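LPXTG cell wall surface protein (Streptococcus gordonii, PDB 4IGB) is a cell-wall-anchored surface protein that probably acts as an adhesin, this piece comprising its N-terminal N1 and N2 domains. Local coordinates at residues 35-40 with 95-100. Numbering follows the deposited sequence.
Sequences INNVSV and TNIGTV
The backbone amide of T95 donates a hydrogen bond to the carbonyl oxygen of N37, with N to O at 3.0 Å. The bond is nearly straight at hydrogen (165°), although the donor lies tilted 26° from the carbonyl plane. A water reinforces this join: it donates to the same N37 O at 2.7 Å, and hydrogen-bonds to S39 OG at 2.7 Å and T95 OG1 at 2.8 Å. Two bonds therefore grip the N37 oxygen. Serine and threonine suit the place because each short side chain carries a hydroxyl close to its own backbone; in T95, OG1 sits beside the backbone N (chi1 -57°), next to the N-H that binds N37 and within reach of the same water. Strand 38-43 is an edge strand of the large antiparallel sheet in the N1 domain, paired with strand 84-100, and the contact lies at the N-terminal start of strand 38-43; S39 continues the pairing through backbone bonds to K93. The side-chain packing is slight. N37, just before the strand, directs its CB at the T95 carbonyl, CB to O being 3.4 Å. A short side chain suits this close approach to a neighbouring carbonyl, while the branched I97 packs on F31, L33 and V105.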
loop_
_atom_site.group_PDB
_atom_site.type_symbol
_atom_site.label_atom_id
_atom_site.label_comp_id
_atom_site.label_asym_id
_atom_site.label_seq_id
_atom_site.Cartn_x
_atom_site.Cartn_y
_atom_site.Cartn_z
ATOM N N ILE B 35 4.714 -9.559 -15.261
ATOM C CA ILE B 35 4.626 -9.334 -16.708
ATOM C C ILE B 35 3.388 -9.971 -17.322
ATOM O O ILE B 35 3.060 -9.698 -18.473
ATOM C CB ILE B 35 5.857 -9.866 -17.482
ATOM C CG1 ILE B 35 5.960 -11.378 -17.332
ATOM C CG2 ILE B 35 7.150 -9.188 -17.019
ATOM C CD1 ILE B 35 6.902 -12.004 -18.342
ATOM N N ASN B 36 2.712 -10.829 -16.570
ATOM C CA ASN B 36 1.568 -11.543 -17.115
ATOM C C ASN B 36 0.237 -10.879 -16.799
ATOM O O ASN B 36 -0.761 -11.132 -17.469
ATOM C CB ASN B 36 1.541 -12.997 -16.643
ATOM C CG ASN B 36 2.706 -13.800 -17.171
ATOM O OD1 ASN B 36 3.410 -14.460 -16.404
ATOM N ND2 ASN B 36 2.921 -13.750 -18.479
ATOM N N ASN B 37 0.196 -10.045 -15.769
ATOM C CA ASN B 37 -1.056 -9.362 -15.487
ATOM C C ASN B 37 -1.008 -7.868 -15.748
ATOM O O ASN B 37 -1.968 -7.171 -15.495
ATOM C CB ASN B 37 -1.623 -9.710 -14.104
ATOM C CG ASN B 37 -0.808 -9.128 -12.954
ATOM O OD1 ASN B 37 -1.228 -9.181 -11.799
ATOM N ND2 ASN B 37 0.336 -8.559 -13.264
ATOM N N VAL B 38 0.089 -7.393 -16.319
ATOM C CA VAL B 38 0.210 -5.972 -16.621
ATOM C C VAL B 38 -0.371 -5.659 -17.997
ATOM O O VAL B 38 -0.296 -6.475 -18.914
ATOM C CB VAL B 38 1.676 -5.503 -16.565
ATOM C CG1 VAL B 38 2.492 -6.177 -17.665
ATOM C CG2 VAL B 38 1.764 -3.996 -16.708
ATOM N N SER B 39 -0.982 -4.490 -18.124
ATOM C CA SER B 39 -1.381 -3.967 -19.429
ATOM C C SER B 39 -1.010 -2.492 -19.521
ATOM O O SER B 39 -0.924 -1.795 -18.511
ATOM C CB SER B 39 -2.876 -4.182 -19.678
ATOM O OG SER B 39 -3.658 -3.651 -18.623
ATOM N N VAL B 40 -0.736 -2.026 -20.730
ATOM C CA VAL B 40 -0.397 -0.632 -20.934
ATOM C C VAL B 40 -1.677 0.104 -21.328
ATOM O O VAL B 40 -2.238 -0.155 -22.389
ATOM C CB VAL B 40 0.676 -0.476 -22.039
ATOM C CG1 VAL B 40 0.913 0.989 -22.360
ATOM C CG2 VAL B 40 1.983 -1.136 -21.604
ATOM N N THR B 95 -3.951 -6.131 -13.482
ATOM C CA THR B 95 -5.295 -6.632 -13.222
ATOM C C THR B 95 -5.309 -7.872 -12.315
ATOM O O THR B 95 -4.561 -8.819 -12.533
ATOM C CB THR B 95 -6.035 -6.981 -14.543
ATOM O OG1 THR B 95 -6.082 -5.831 -15.392
ATOM C CG2 THR B 95 -7.464 -7.431 -14.251
ATOM N N ASN B 96 -6.206 -7.875 -11.334
ATOM C CA ASN B 96 -6.347 -8.997 -10.415
ATOM C C ASN B 96 -5.032 -9.327 -9.719
ATOM O O ASN B 96 -4.447 -10.384 -9.948
ATOM C CB ASN B 96 -6.880 -10.237 -11.138
ATOM C CG ASN B 96 -7.275 -11.326 -10.175
ATOM O OD1 ASN B 96 -7.413 -11.073 -8.976
ATOM N ND2 ASN B 96 -7.451 -12.544 -10.683
ATOM N N ILE B 97 -4.584 -8.409 -8.869
ATOM C CA ILE B 97 -3.309 -8.530 -8.183
ATOM C C ILE B 97 -3.507 -9.268 -6.879
ATOM O O ILE B 97 -2.546 -9.551 -6.162
ATOM C CB ILE B 97 -2.701 -7.141 -7.879
ATOM C CG1 ILE B 97 -3.513 -6.414 -6.806
ATOM C CG2 ILE B 97 -2.590 -6.298 -9.158
ATOM C CD1 ILE B 97 -3.051 -4.971 -6.588
ATOM N N GLY B 98 -4.767 -9.557 -6.567
ATOM C CA GLY B 98 -5.095 -10.303 -5.370
ATOM C C GLY B 98 -6.578 -10.209 -5.082
ATOM O O GLY B 98 -7.296 -9.420 -5.704
ATOM N N THR B 99 -7.041 -11.031 -4.148
ATOM C CA THR B 99 -8.408 -10.952 -3.659
ATOM C C THR B 99 -8.398 -10.559 -2.193
ATOM O O THR B 99 -7.719 -11.189 -1.373
ATOM C CB THR B 99 -9.122 -12.283 -3.824
ATOM O OG1 THR B 99 -9.058 -12.672 -5.201
ATOM C CG2 THR B 99 -10.591 -12.175 -3.380
ATOM N N VAL B 100 -9.139 -9.508 -1.863
ATOM C CA VAL B 100 -9.135 -8.962 -0.513
ATOM C C VAL B 100 -10.573 -8.696 -0.062
ATOM O O VAL B 100 -11.329 -8.005 -0.757
ATOM C CB VAL B 100 -8.351 -7.634 -0.456
ATOM C CG1 VAL B 100 -8.397 -7.053 0.933
ATOM C CG2 VAL B 100 -6.904 -7.820 -0.915
HETATM O O HOH W 1 -3.697 -5.713 -16.923
#